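Local coordinates for protein arylalkylamine N-Acetyltransferase 2 (Aedes aegypti, PDB 4FD5) that probably transfers the acetyl group of acetyl-CoA to the amine of arylalkylamines such as dopamine, giving N-acetyldopamine and free CoA, at residues A[62-67]-A[156-161]; A[175-180]-A[215-220]; A[196-199]-A[203-206]. All coordinates share one frame; numbering follows the deposited sequence.

Contacts 1 and 2 both pack a helix against the central mixed sheet, their centres about 17 Å apart, and a salt bridge of 2.8 Å between Glu156 OE1 and Lys219 NZ joins them directly. Helices 147-161 and 174-182 follow strands 129-138 and 166-171, the neighbouring parallel strands that in GNAT enzymes splay apart to take up acetyl-CoA, so both contacts probably lie in the framework of that cofactor site. Contact 3 belongs to the excursion between strands 186-192 and 213-220, the second of which supplies one side of contact 2. Its centre is about 23 Å from that of contact 2 and about 35 Å from that of contact 1, across the middle of the chain.

Contact 1 of 3, residues A[62-67]-A[156-161]; sequences DNVSIM and EELALD
The carbonyl oxygen of Val64 is approached by two side chains: Asn81 ND2 of strand 75-85 hydrogen-bonds to it, and methyl CD2 of Leu158 rests against it at 3.6 Å. That one methyl carries nearly all of the contact. It also lies 3.7 Å from Val64 CA and 4.0 Å from Val64 CB, so it touches the backbone of the 62-67 segment as much as its side chains. Leu158 reaches this far because CG stands anti to the backbone N (chi1 -178°), which directs the side chain off helix 147-161 toward the loop that leads into strand 66-69. Ile66 completes the seat, its CD1 3.9 Å from Leu158 CD2, the two side chains sliding past each other in opposite directions. In the GNAT fold this helix is the connection of the beta-alpha-beta crossover between the parallel strands 129-138 and 166-171; the contact joins its C-terminal turns to the entry of strand 66-69. Strand 66-69 itself runs antiparallel between strands 10-13 and 75-85. Just ahead of it Asn63, with a positive phi of 62°, breaks the helical path of the preceding residues, and its carbonyl oxygen accepts a hydrogen bond from Arg162 NH2, directly after the helix. Phe131 of strand 129-138 is touched by both Val64 and Ala159, while Leu158 also reaches Thr13 of strand 10-13.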
loop_
_atom_site.group_PDB
_atom_site.type_symbol
_atom_site.label_atom_id
_atom_site.label_comp_id
_atom_site.label_asym_id
_atom_site.label_seq_id
_atom_site.Cartn_x
_atom_site.Cartn_y
_atom_site.Cartn_z
ATOM N N ASP A 62 -12.381 1.197 6.158
ATOM C CA ASP A 62 -12.578 -0.259 6.201
ATOM C C ASP A 62 -12.321 -0.849 7.594
ATOM O O ASP A 62 -12.599 -2.029 7.836
ATOM C CB ASP A 62 -11.700 -0.985 5.171
ATOM C CG ASP A 62 -12.239 -0.892 3.752
ATOM O OD1 ASP A 62 -13.420 -0.496 3.555
ATOM O OD2 ASP A 62 -11.476 -1.224 2.819
ATOM N N ASN A 63 -11.772 -0.027 8.491
ATOM C CA ASN A 63 -11.613 -0.377 9.894
ATOM C C ASN A 63 -10.709 -1.592 10.105
ATOM O O ASN A 63 -10.915 -2.378 11.031
ATOM C CB ASN A 63 -12.975 -0.673 10.526
ATOM C CG ASN A 63 -12.965 -0.489 12.031
ATOM O OD1 ASN A 63 -12.209 0.329 12.564
ATOM N ND2 ASN A 63 -13.812 -1.247 12.727
ATOM N N VAL A 64 -9.710 -1.749 9.246
ATOM C CA VAL A 64 -8.752 -2.852 9.402
ATOM C C VAL A 64 -7.306 -2.375 9.355
ATOM O O VAL A 64 -6.390 -3.195 9.203
ATOM C CB VAL A 64 -8.960 -4.013 8.388
ATOM C CG1 VAL A 64 -10.265 -4.764 8.683
ATOM C CG2 VAL A 64 -8.941 -3.505 6.952
ATOM N N SER A 65 -7.094 -1.064 9.486
ATOM C CA SER A 65 -5.734 -0.526 9.495
ATOM C C SER A 65 -5.147 -0.543 10.905
ATOM O O SER A 65 -5.880 -0.443 11.886
ATOM C CB SER A 65 -5.719 0.903 8.951
ATOM O OG SER A 65 -6.214 0.924 7.621
ATOM N N ILE A 66 -3.818 -0.639 11.000
ATOM C CA ILE A 66 -3.142 -0.708 12.299
ATOM C C ILE A 66 -2.181 0.470 12.446
ATOM O O ILE A 66 -1.517 0.844 11.489
ATOM C CB ILE A 66 -2.297 -1.987 12.398
ATOM C CG1 ILE A 66 -3.129 -3.231 12.074
ATOM C CG2 ILE A 66 -1.629 -2.090 13.771
ATOM C CD1 ILE A 66 -4.171 -3.535 13.070
ATOM N N MET A 67 -2.140 1.088 13.622
ATOM C CA MET A 67 -1.113 2.063 13.946
ATOM C C MET A 67 -0.239 1.568 15.091
ATOM O O MET A 67 -0.695 0.841 16.003
ATOM C CB MET A 67 -1.722 3.424 14.325
ATOM C CG MET A 67 -2.719 3.343 15.449
ATOM S SD MET A 67 -3.445 4.971 15.747
ATOM C CE MET A 67 -4.462 4.584 17.186
ATOM N N GLU A 156 -1.831 -9.261 9.989
ATOM C CA GLU A 156 -2.234 -10.643 9.760
ATOM C C GLU A 156 -3.097 -11.167 10.897
ATOM O O GLU A 156 -4.087 -11.859 10.648
ATOM C CB GLU A 156 -1.034 -11.554 9.548
ATOM C CG GLU A 156 -1.455 -12.996 9.305
ATOM C CD GLU A 156 -0.300 -13.909 8.959
ATOM O OE1 GLU A 156 0.706 -13.420 8.406
ATOM O OE2 GLU A 156 -0.409 -15.129 9.252
ATOM N N GLU A 157 -2.723 -10.830 12.133
ATOM C CA GLU A 157 -3.541 -11.214 13.296
ATOM C C GLU A 157 -4.979 -10.703 13.163
ATOM O O GLU A 157 -5.942 -11.456 13.373
ATOM C CB GLU A 157 -2.905 -10.721 14.595
ATOM C CG GLU A 157 -1.587 -11.406 14.937
ATOM C CD GLU A 157 -0.922 -10.824 16.183
ATOM O OE1 GLU A 157 -1.508 -9.920 16.812
ATOM O OE2 GLU A 157 0.193 -11.262 16.530
ATOM N N LEU A 158 -5.126 -9.433 12.787
ATOM C CA LEU A 158 -6.458 -8.856 12.600
ATOM C C LEU A 158 -7.191 -9.514 11.429
ATOM O O LEU A 158 -8.369 -9.823 11.527
ATOM C CB LEU A 158 -6.374 -7.343 12.393
ATOM C CG LEU A 158 -7.726 -6.651 12.227
ATOM C CD1 LEU A 158 -8.629 -6.914 13.427
ATOM C CD2 LEU A 158 -7.529 -5.146 11.995
ATOM N N ALA A 159 -6.493 -9.712 10.315
ATOM C CA ALA A 159 -7.085 -10.361 9.151
ATOM C C ALA A 159 -7.665 -11.722 9.539
ATOM O O ALA A 159 -8.789 -12.042 9.171
ATOM C CB ALA A 159 -6.046 -10.526 8.038
ATOM N N LEU A 160 -6.890 -12.509 10.280
ATOM C CA LEU A 160 -7.317 -13.842 10.703
ATOM C C LEU A 160 -8.540 -13.742 11.617
ATOM O O LEU A 160 -9.509 -14.498 11.480
ATOM C CB LEU A 160 -6.186 -14.572 11.417
ATOM C CG LEU A 160 -5.150 -15.300 10.591
ATOM C CD1 LEU A 160 -4.019 -15.844 11.475
ATOM C CD2 LEU A 160 -5.795 -16.422 9.780
ATOM N N ASP A 161 -8.485 -12.809 12.557
ATOM C CA ASP A 161 -9.610 -12.593 13.460
ATOM C C ASP A 161 -10.908 -12.230 12.724
ATOM O O ASP A 161 -12.000 -12.632 13.154
ATOM C CB ASP A 161 -9.254 -11.530 14.491
ATOM C CG ASP A 161 -10.166 -11.569 15.696
ATOM O OD1 ASP A 161 -10.127 -12.580 16.436
ATOM O OD2 ASP A 161 -10.912 -10.593 15.891
#

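Contact 2 of 3, residues A[175-180]-A[215-220]; sequences FSQRVV and KIMCKV
Gln177 and Val180, one helical turn apart, meet Lys215 and Met217, two residues apart on the strand. The Gln177 side chain crosses the extended chain of Lys215 at about a right angle, with Gln177 CD 3.8 Å from Lys215 CD and Gln177 OE1 3.7 Å from Lys215 CE. Their polar ends are joined through a water molecule, which donates to Gln177 OE1 at 2.6 Å and accepts from Lys215 NZ at 3.2 Å. Deeper in, the sulfur of Met217 packs 3.6 Å from Val180 CG2 and 4.1 Å from Gln177 CG. A bend at the thioether (chi3 78°) carries its methyl CE toward the helix, 3.9 Å from Val180 CG2. In the next shell, Gln177 NE2 hydrogen-bonds to the carbonyl oxygens of both Lys213 and Ala171, which fixes the rotation of the amide and turns OE1 to the water. Helix 174-182 runs nearly along strand 213-220, at 20° and 10.3 Å between the axes of the two segments. It forms the connection of a beta-alpha-beta crossover from strand 166-171 to strand 186-192, and strand 213-220 is inserted antiparallel between those two, the 5-7-6 strand order of the GNAT fold.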
loop_
_atom_site.group_PDB
_atom_site.type_symbol
_atom_site.label_atom_id
_atom_site.label_comp_id
_atom_site.label_asym_id
_atom_site.label_seq_id
_atom_site.Cartn_x
_atom_site.Cartn_y
_atom_site.Cartn_z
ATOM N N PHE A 175 11.940 -2.096 0.352
ATOM C CA PHE A 175 11.929 -2.321 1.788
ATOM C C PHE A 175 10.682 -3.099 2.203
ATOM O O PHE A 175 10.771 -4.070 2.969
ATOM C CB PHE A 175 12.055 -1.005 2.562
ATOM C CG PHE A 175 13.332 -0.256 2.274
ATOM C CD1 PHE A 175 14.528 -0.640 2.874
ATOM C CD2 PHE A 175 13.336 0.824 1.410
ATOM C CE1 PHE A 175 15.710 0.049 2.604
ATOM C CE2 PHE A 175 14.519 1.511 1.137
ATOM C CZ PHE A 175 15.693 1.120 1.738
ATOM N N SER A 176 9.526 -2.684 1.680
ATOM C CA SER A 176 8.284 -3.370 2.027
ATOM C C SER A 176 8.282 -4.781 1.429
ATOM O O SER A 176 7.785 -5.727 2.041
ATOM C CB SER A 176 7.051 -2.552 1.620
ATOM O OG SER A 176 6.694 -2.752 0.264
ATOM N N GLN A 177 8.865 -4.921 0.243
ATOM C CA GLN A 177 9.040 -6.251 -0.344
ATOM C C GLN A 177 9.829 -7.166 0.591
ATOM O O GLN A 177 9.434 -8.318 0.827
ATOM C CB GLN A 177 9.731 -6.160 -1.710
ATOM C CG GLN A 177 8.814 -5.586 -2.797
ATOM C CD GLN A 177 9.547 -5.114 -4.047
ATOM O OE1 GLN A 177 10.737 -5.382 -4.242
ATOM N NE2 GLN A 177 8.829 -4.403 -4.902
ATOM N N ARG A 178 10.953 -6.670 1.119
ATOM C CA ARG A 178 11.747 -7.502 2.042
ATOM C C ARG A 178 10.956 -7.882 3.298
ATOM O O ARG A 178 10.991 -9.037 3.746
ATOM C CB ARG A 178 13.056 -6.809 2.422
ATOM C CG ARG A 178 13.944 -7.651 3.331
ATOM C CD ARG A 178 15.326 -7.021 3.501
ATOM N NE ARG A 178 16.037 -6.886 2.231
ATOM C CZ ARG A 178 16.769 -7.851 1.667
ATOM N NH1 ARG A 178 16.896 -9.039 2.253
ATOM N NH2 ARG A 178 17.376 -7.628 0.506
ATOM N N VAL A 179 10.221 -6.917 3.844
ATOM C CA VAL A 179 9.413 -7.201 5.036
ATOM C C VAL A 179 8.376 -8.306 4.791
ATOM O O VAL A 179 8.324 -9.318 5.522
ATOM C CB VAL A 179 8.710 -5.930 5.570
ATOM C CG1 VAL A 179 7.760 -6.285 6.720
ATOM C CG2 VAL A 179 9.742 -4.930 6.043
ATOM N N VAL A 180 7.549 -8.118 3.767
ATOM C CA VAL A 180 6.502 -9.100 3.538
ATOM C C VAL A 180 7.073 -10.461 3.114
ATOM O O VAL A 180 6.533 -11.492 3.502
ATOM C CB VAL A 180 5.375 -8.606 2.592
ATOM C CG1 VAL A 180 4.676 -7.382 3.204
ATOM C CG2 VAL A 180 5.910 -8.279 1.230
ATOM N N LYS A 215 6.126 -5.574 -7.278
ATOM C CA LYS A 215 5.780 -6.981 -7.081
ATOM C C LYS A 215 4.399 -7.069 -6.466
ATOM O O LYS A 215 4.149 -6.447 -5.437
ATOM C CB LYS A 215 6.782 -7.675 -6.159
ATOM C CG LYS A 215 8.221 -7.666 -6.652
ATOM C CD LYS A 215 9.122 -8.506 -5.741
ATOM C CE LYS A 215 10.560 -8.503 -6.250
ATOM N NZ LYS A 215 11.412 -9.429 -5.460
ATOM N N ILE A 216 3.498 -7.809 -7.108
ATOM C CA ILE A 216 2.235 -8.179 -6.477
ATOM C C ILE A 216 2.446 -9.497 -5.736
ATOM O O ILE A 216 2.808 -10.527 -6.353
ATOM C CB ILE A 216 1.078 -8.294 -7.470
ATOM C CG1 ILE A 216 0.831 -6.942 -8.142
ATOM C CG2 ILE A 216 -0.181 -8.797 -6.766
ATOM C CD1 ILE A 216 -0.278 -6.985 -9.177
ATOM N N MET A 217 2.232 -9.434 -4.423
ATOM C CA MET A 217 2.641 -10.491 -3.512
ATOM C C MET A 217 1.459 -10.917 -2.669
ATOM O O MET A 217 0.580 -10.109 -2.369
ATOM C CB MET A 217 3.773 -9.998 -2.600
ATOM C CG MET A 217 4.962 -9.425 -3.372
ATOM S SD MET A 217 6.300 -8.797 -2.342
ATOM C CE MET A 217 7.100 -10.342 -1.877
ATOM N N CYS A 218 1.426 -12.186 -2.289
ATOM C CA CYS A 218 0.306 -12.652 -1.477
ATOM C C CYS A 218 0.670 -13.758 -0.489
ATOM O O CYS A 218 1.721 -14.388 -0.587
ATOM C CB CYS A 218 -0.851 -13.091 -2.371
ATOM S SG CYS A 218 -0.509 -14.617 -3.254
ATOM N N LYS A 219 -0.207 -13.974 0.476
ATOM C CA LYS A 219 0.023 -14.992 1.488
ATOM C C LYS A 219 -1.302 -15.645 1.841
ATOM O O LYS A 219 -2.284 -14.951 2.108
ATOM C CB LYS A 219 0.641 -14.368 2.743
ATOM C CG LYS A 219 1.019 -15.378 3.808
ATOM C CD LYS A 219 1.554 -14.727 5.064
ATOM C CE LYS A 219 1.977 -15.826 6.047
ATOM N NZ LYS A 219 2.440 -15.301 7.348
ATOM N N VAL A 220 -1.332 -16.974 1.832
ATOM C CA VAL A 220 -2.474 -17.693 2.379
ATOM C C VAL A 220 -2.275 -17.802 3.887
ATOM O O VAL A 220 -1.246 -18.317 4.347
ATOM C CB VAL A 220 -2.624 -19.098 1.775
ATOM C CG1 VAL A 220 -3.781 -19.835 2.481
ATOM C CG2 VAL A 220 -2.881 -18.997 0.291
HETATM O O HOH W 1 12.621 -7.147 -3.646
#

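Contact 3 of 3, residues A[196-199]-A[203-206]; sequences YLDE and QIFV
Tyr196 holds its ring anti to the backbone N (chi1 -177°) and Ile204 sets CG1 anti to its own carbonyl carbon, which brings Tyr196 CE2 within 3.6 Å of Ile204 CD1. The two segments form a hairpin-like turn in the long loop between strands 186-192 and 213-220, closed by a single beta bridge between Leu197 and Gln203. Beside the bridged pair, Ile204 N donates to Tyr196 O at 3.2 Å, nearly straight at 175° and in the carbonyl plane. A water hydrogen-bonded to the same oxygen accepts from Phe205 N, a second link between the segments. Phe205 lies alongside Tyr196, pointing the same way, and places CE2 at the edge of the tyrosine ring, 3.9 Å from Tyr196 CE2. Both aromatic side chains pack on helix 103-116, where Tyr196 OH is hydrogen-bonded to Glu114, and Phe205 also reaches helix 35-39. Across the bridge Leu197 CD2 rests 3.6 Å from Gln203 CA, while the CB of Asp198 packs against Ile204 CG1 and its OD1 accepts from Glu202 N. Gln203, extended beyond CG, runs along its own segment, NE2 donating to Phe205 O at 2.8 Å from 33° out of the carbonyl plane.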
loop_
_atom_site.group_PDB
_atom_site.type_symbol
_atom_site.label_atom_id
_atom_site.label_comp_id
_atom_site.label_asym_id
_atom_site.label_seq_id
_atom_site.Cartn_x
_atom_site.Cartn_y
_atom_site.Cartn_z
ATOM N N TYR A 196 9.526 -0.795 -18.218
ATOM C CA TYR A 196 8.169 -0.298 -18.413
ATOM C C TYR A 196 8.217 1.056 -19.125
ATOM O O TYR A 196 8.492 2.076 -18.494
ATOM C CB TYR A 196 7.462 -0.199 -17.056
ATOM C CG TYR A 196 6.015 0.232 -17.121
ATOM C CD1 TYR A 196 5.079 -0.513 -17.821
ATOM C CD2 TYR A 196 5.581 1.390 -16.470
ATOM C CE1 TYR A 196 3.757 -0.123 -17.883
ATOM C CE2 TYR A 196 4.253 1.783 -16.516
ATOM C CZ TYR A 196 3.347 1.026 -17.227
ATOM O OH TYR A 196 2.026 1.401 -17.290
ATOM N N LEU A 197 7.953 1.043 -20.436
ATOM C CA LEU A 197 8.137 2.218 -21.310
ATOM C C LEU A 197 6.836 2.677 -21.994
ATOM O O LEU A 197 5.944 1.867 -22.247
ATOM C CB LEU A 197 9.197 1.907 -22.381
ATOM C CG LEU A 197 10.435 1.108 -21.956
ATOM C CD1 LEU A 197 11.331 0.816 -23.163
ATOM C CD2 LEU A 197 11.235 1.811 -20.860
ATOM N N ASP A 198 6.738 3.971 -22.314
ATOM C CA ASP A 198 5.533 4.531 -22.954
ATOM C C ASP A 198 5.474 4.278 -24.461
ATOM O O ASP A 198 6.387 3.675 -25.021
ATOM C CB ASP A 198 5.414 6.036 -22.684
ATOM C CG ASP A 198 6.701 6.795 -22.969
ATOM O OD1 ASP A 198 7.570 6.286 -23.712
ATOM O OD2 ASP A 198 6.842 7.924 -22.443
ATOM N N GLU A 199 4.396 4.741 -25.105
ATOM C CA GLU A 199 4.227 4.569 -26.554
ATOM C C GLU A 199 5.213 5.424 -27.345
ATOM O O GLU A 199 5.227 5.381 -28.575
ATOM C CB GLU A 199 2.790 4.859 -27.005
ATOM C CG GLU A 199 1.822 3.711 -26.734
ATOM C CD GLU A 199 0.402 3.993 -27.203
ATOM O OE1 GLU A 199 0.073 5.170 -27.460
ATOM O OE2 GLU A 199 -0.396 3.035 -27.307
ATOM N N GLN A 203 11.281 5.481 -20.320
ATOM C CA GLN A 203 10.885 4.927 -19.028
ATOM C C GLN A 203 9.818 5.788 -18.371
ATOM O O GLN A 203 10.013 6.995 -18.210
ATOM C CB GLN A 203 12.103 4.862 -18.124
ATOM C CG GLN A 203 12.135 3.656 -17.232
ATOM C CD GLN A 203 13.397 3.563 -16.407
ATOM O OE1 GLN A 203 14.506 3.551 -16.935
ATOM N NE2 GLN A 203 13.234 3.495 -15.095
ATOM N N ILE A 204 8.701 5.177 -17.973
ATOM C CA ILE A 204 7.602 5.930 -17.379
ATOM C C ILE A 204 7.933 6.315 -15.939
ATOM O O ILE A 204 7.637 7.435 -15.501
ATOM C CB ILE A 204 6.257 5.161 -17.456
ATOM C CG1 ILE A 204 5.795 5.047 -18.924
ATOM C CG2 ILE A 204 5.196 5.850 -16.610
ATOM C CD1 ILE A 204 4.568 4.167 -19.132
ATOM N N PHE A 205 8.552 5.384 -15.215
ATOM C CA PHE A 205 8.980 5.626 -13.840
ATOM C C PHE A 205 10.480 5.437 -13.711
ATOM O O PHE A 205 10.974 4.313 -13.743
ATOM C CB PHE A 205 8.275 4.673 -12.860
ATOM C CG PHE A 205 6.790 4.833 -12.829
ATOM C CD1 PHE A 205 6.220 5.947 -12.236
ATOM C CD2 PHE A 205 5.967 3.874 -13.387
ATOM C CE1 PHE A 205 4.847 6.101 -12.207
ATOM C CE2 PHE A 205 4.585 4.024 -13.363
ATOM C CZ PHE A 205 4.030 5.139 -12.779
ATOM N N VAL A 206 11.200 6.540 -13.559
ATOM C CA VAL A 206 12.610 6.470 -13.240
ATOM C C VAL A 206 12.686 6.559 -11.728
ATOM O O VAL A 206 12.462 7.623 -11.156
ATOM C CB VAL A 206 13.407 7.629 -13.879
ATOM C CG1 VAL A 206 14.875 7.590 -13.429
ATOM C CG2 VAL A 206 13.305 7.572 -15.394
HETATM O O HOH W 2 8.885 2.730 -15.845
#